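Long-range contact in ectoine dioxygenase (Sphingopyxis alaskensis, PDB 4MHR), which catalyses the iron- and 2-oxoglutarate-dependent hydroxylation of L-ectoine to 5-hydroxyectoine, a compatible solute that protects cells against osmotic stress: residues P29-I41 / L119-V131. Numbering follows the deposited sequence.
Sequences PVVHSEWTNDAPI and LADVARFLLGDEV
H32 meets the C-terminal turn of helix 117-127 with two donors on one acceptor: its backbone N reaches L126 O at 2.8 Å from above the carbonyl plane, while ND1 reaches L126 O at 3.2 Å along an in-plane lone pair, in a more bent bond (139°). With CG beside its own backbone N (chi1 -71°), the imidazole turns back to this carbonyl and holds it near the ring plane. The neighbouring carbonyl is also shared. S33 OG bonds to F125 O on a lone pair, and G128 N, in a Schellman motif with positive phi, bonds to the same oxygen. L127 O is taken by R168. The loop wraps the F125 ring: A39 CB sits over one face, 4.0 Å from the centroid, and E34 O lies at the edge. P40 CD packs on F125 CB at 3.7 Å, at the side chain's base. I41 CD1 touches both F125 CE2 and L126 CD2, each at 3.9 Å. W35 CD1 approaches F125 CZ obliquely, its indole fixed by a nearly straight NE1 bond to I41 O. An alanine in place of F125 would probably leave A39, P40 and I41 facing a gap and the loop less firmly seated on the helix. F125 O and L126 O thus take donors from the loop, and these hydrogen bonds, with the apolar packing, join it to a helix lying against strands 169-175 and 264-273 of the cupin fold.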
# COMPACT_ATOMS: atom_id res chain seq x y z
N PRO A 29 -9.89 -3.14 -15.08
CA PRO A 29 -8.62 -3.81 -15.31
C PRO A 29 -7.70 -3.87 -14.05
O PRO A 29 -7.88 -3.12 -13.09
CB PRO A 29 -7.95 -2.97 -16.39
CG PRO A 29 -9.01 -2.18 -16.99
CD PRO A 29 -10.04 -1.94 -15.89
N VAL A 30 -6.74 -4.78 -14.08
CA VAL A 30 -5.63 -4.80 -13.11
C VAL A 30 -4.46 -3.93 -13.64
O VAL A 30 -3.96 -3.06 -12.96
CB VAL A 30 -5.23 -6.21 -12.70
CG1 VAL A 30 -4.22 -6.23 -11.56
CG2 VAL A 30 -6.43 -7.05 -12.23
N VAL A 31 -3.99 -4.24 -14.85
CA VAL A 31 -2.95 -3.47 -15.51
C VAL A 31 -3.75 -2.59 -16.52
O VAL A 31 -4.45 -3.07 -17.41
CB VAL A 31 -1.97 -4.37 -16.25
CG1 VAL A 31 -1.02 -3.57 -17.14
CG2 VAL A 31 -1.22 -5.22 -15.26
N HIS A 32 -3.61 -1.29 -16.37
CA HIS A 32 -4.43 -0.35 -17.13
C HIS A 32 -3.75 0.22 -18.41
O HIS A 32 -4.17 1.27 -18.97
CB HIS A 32 -4.79 0.79 -16.21
CG HIS A 32 -5.79 0.46 -15.14
ND1 HIS A 32 -5.46 -0.18 -13.96
CD2 HIS A 32 -7.12 0.71 -15.07
CE1 HIS A 32 -6.55 -0.27 -13.19
NE2 HIS A 32 -7.57 0.27 -13.85
N SER A 33 -2.68 -0.43 -18.84
CA SER A 33 -1.94 0.02 -20.05
C SER A 33 -1.71 -1.19 -20.90
O SER A 33 -1.51 -2.27 -20.35
CB SER A 33 -0.54 0.62 -19.70
OG SER A 33 -0.62 1.86 -18.97
N GLU A 34 -1.63 -1.00 -22.23
CA GLU A 34 -1.02 -2.04 -23.11
C GLU A 34 0.45 -2.12 -22.75
O GLU A 34 1.08 -1.10 -22.51
CB GLU A 34 -1.20 -1.67 -24.61
CG GLU A 34 -2.63 -1.35 -25.04
CD GLU A 34 -3.35 -2.70 -25.24
OE1 GLU A 34 -2.63 -3.70 -25.25
OE2 GLU A 34 -4.57 -2.77 -25.47
N TRP A 35 1.02 -3.30 -22.72
CA TRP A 35 2.44 -3.43 -22.52
C TRP A 35 3.17 -3.17 -23.82
O TRP A 35 2.79 -3.75 -24.81
CB TRP A 35 2.82 -4.82 -22.05
CG TRP A 35 4.32 -4.88 -21.71
CD1 TRP A 35 4.94 -4.46 -20.55
CD2 TRP A 35 5.39 -5.29 -22.61
NE1 TRP A 35 6.32 -4.67 -20.64
CE2 TRP A 35 6.62 -5.18 -21.89
CE3 TRP A 35 5.41 -5.83 -23.92
CZ2 TRP A 35 7.87 -5.55 -22.46
CZ3 TRP A 35 6.71 -6.15 -24.51
CH2 TRP A 35 7.89 -6.01 -23.78
N THR A 36 4.24 -2.38 -23.79
CA THR A 36 5.16 -2.21 -24.97
C THR A 36 6.60 -2.16 -24.50
O THR A 36 6.85 -2.11 -23.28
CB THR A 36 4.91 -0.90 -25.68
OG1 THR A 36 5.28 0.17 -24.79
CG2 THR A 36 3.41 -0.75 -25.98
N ASN A 37 7.55 -2.24 -25.45
CA ASN A 37 9.00 -2.20 -25.16
C ASN A 37 9.37 -0.97 -24.33
O ASN A 37 10.26 -1.03 -23.56
CB ASN A 37 9.92 -2.30 -26.44
CG ASN A 37 10.26 -3.75 -26.80
OD1 ASN A 37 10.43 -4.08 -27.96
ND2 ASN A 37 10.30 -4.61 -25.83
N ASP A 38 8.61 0.10 -24.47
CA ASP A 38 8.82 1.28 -23.68
C ASP A 38 8.31 1.16 -22.24
O ASP A 38 8.51 2.07 -21.46
CB ASP A 38 8.07 2.46 -24.31
CG ASP A 38 8.75 3.01 -25.59
OD1 ASP A 38 9.82 2.53 -26.01
OD2 ASP A 38 8.16 3.93 -26.18
N ALA A 39 7.59 0.11 -21.87
CA ALA A 39 7.13 0.04 -20.48
C ALA A 39 8.31 -0.07 -19.50
O ALA A 39 9.33 -0.64 -19.82
CB ALA A 39 6.19 -1.11 -20.30
N PRO A 40 8.14 0.43 -18.25
CA PRO A 40 9.14 0.35 -17.20
C PRO A 40 9.28 -1.01 -16.54
O PRO A 40 10.16 -1.18 -15.73
CB PRO A 40 8.71 1.42 -16.23
CG PRO A 40 7.20 1.45 -16.37
CD PRO A 40 6.95 1.15 -17.82
N ILE A 41 8.46 -1.99 -16.90
CA ILE A 41 8.64 -3.35 -16.39
C ILE A 41 8.54 -4.30 -17.58
O ILE A 41 8.07 -3.91 -18.64
CB ILE A 41 7.57 -3.70 -15.35
CG1 ILE A 41 6.16 -3.45 -15.87
CG2 ILE A 41 7.76 -2.87 -14.05
CD1 ILE A 41 5.08 -3.82 -14.85
N LEU A 119 9.78 4.38 -9.00
CA LEU A 119 8.49 4.07 -8.42
C LEU A 119 7.37 4.63 -9.28
O LEU A 119 6.48 3.89 -9.80
CB LEU A 119 8.41 4.54 -6.95
CG LEU A 119 9.51 3.98 -6.05
CD1 LEU A 119 9.24 4.36 -4.62
CD2 LEU A 119 9.62 2.43 -6.17
N ALA A 120 7.39 5.95 -9.46
CA ALA A 120 6.24 6.63 -10.08
C ALA A 120 5.93 6.24 -11.54
O ALA A 120 4.75 6.28 -11.91
CB ALA A 120 6.34 8.15 -9.95
N ASP A 121 6.95 5.98 -12.38
CA ASP A 121 6.72 5.50 -13.75
C ASP A 121 6.12 4.10 -13.80
O ASP A 121 5.36 3.78 -14.70
CB ASP A 121 7.98 5.50 -14.62
CG ASP A 121 8.32 6.92 -15.11
OD1 ASP A 121 7.48 7.76 -14.93
OD2 ASP A 121 9.41 7.17 -15.60
N VAL A 122 6.41 3.31 -12.80
CA VAL A 122 5.77 1.97 -12.70
C VAL A 122 4.31 2.15 -12.34
O VAL A 122 3.41 1.53 -12.96
CB VAL A 122 6.53 1.07 -11.71
CG1 VAL A 122 5.83 -0.21 -11.49
CG2 VAL A 122 7.95 0.71 -12.19
N ALA A 123 4.05 3.08 -11.42
CA ALA A 123 2.67 3.42 -11.13
C ALA A 123 1.90 3.95 -12.35
O ALA A 123 0.71 3.60 -12.56
CB ALA A 123 2.54 4.45 -10.02
N ARG A 124 2.51 4.90 -13.03
CA ARG A 124 1.84 5.52 -14.18
C ARG A 124 1.56 4.44 -15.25
O ARG A 124 0.59 4.48 -15.90
CB ARG A 124 2.72 6.64 -14.78
CG ARG A 124 2.78 7.84 -13.84
CD ARG A 124 3.98 8.75 -14.15
NE ARG A 124 3.69 9.39 -15.41
CZ ARG A 124 4.24 9.07 -16.57
NH1 ARG A 124 5.22 8.18 -16.66
NH2 ARG A 124 3.79 9.67 -17.65
N PHE A 125 2.50 3.51 -15.46
CA PHE A 125 2.24 2.38 -16.39
C PHE A 125 1.04 1.50 -15.91
O PHE A 125 0.05 1.23 -16.63
CB PHE A 125 3.49 1.50 -16.53
CG PHE A 125 3.22 0.28 -17.34
CD1 PHE A 125 3.02 0.39 -18.68
CD2 PHE A 125 3.07 -0.97 -16.73
CE1 PHE A 125 2.64 -0.75 -19.43
CE2 PHE A 125 2.77 -2.09 -17.46
CZ PHE A 125 2.52 -1.96 -18.80
N LEU A 126 1.16 0.99 -14.70
CA LEU A 126 0.19 0.03 -14.17
C LEU A 126 -1.21 0.63 -14.06
O LEU A 126 -2.23 -0.09 -14.28
CB LEU A 126 0.60 -0.53 -12.80
CG LEU A 126 1.82 -1.43 -12.87
CD1 LEU A 126 2.22 -1.84 -11.46
CD2 LEU A 126 1.55 -2.68 -13.68
N LEU A 127 -1.26 1.92 -13.76
CA LEU A 127 -2.53 2.66 -13.64
C LEU A 127 -3.02 3.39 -14.94
O LEU A 127 -4.18 3.86 -15.02
CB LEU A 127 -2.49 3.57 -12.44
CG LEU A 127 -2.14 2.93 -11.11
CD1 LEU A 127 -2.10 3.92 -9.95
CD2 LEU A 127 -3.16 1.84 -10.86
N GLY A 128 -2.21 3.34 -15.96
CA GLY A 128 -2.50 3.90 -17.29
C GLY A 128 -2.87 5.34 -17.22
O GLY A 128 -3.84 5.70 -17.77
N ASP A 129 -2.15 6.16 -16.46
CA ASP A 129 -2.60 7.53 -16.20
C ASP A 129 -1.48 8.27 -15.49
O ASP A 129 -0.57 7.67 -14.97
CB ASP A 129 -3.86 7.52 -15.29
CG ASP A 129 -4.73 8.82 -15.40
OD1 ASP A 129 -4.31 9.72 -16.12
OD2 ASP A 129 -5.80 8.92 -14.74
N GLU A 130 -1.53 9.59 -15.47
CA GLU A 130 -0.85 10.35 -14.43
C GLU A 130 -1.38 9.98 -13.03
O GLU A 130 -2.56 9.59 -12.85
CB GLU A 130 -1.05 11.88 -14.70
CG GLU A 130 -0.45 12.35 -16.07
CD GLU A 130 0.98 11.92 -16.27
OE1 GLU A 130 1.80 11.89 -15.29
OE2 GLU A 130 1.28 11.49 -17.41
N VAL A 131 -0.55 10.15 -12.02
CA VAL A 131 -0.90 9.66 -10.66
C VAL A 131 -0.65 10.71 -9.59
O VAL A 131 0.09 11.66 -9.81
CB VAL A 131 -0.03 8.43 -10.29
CG1 VAL A 131 -0.37 7.27 -11.16
CG2 VAL A 131 1.44 8.73 -10.44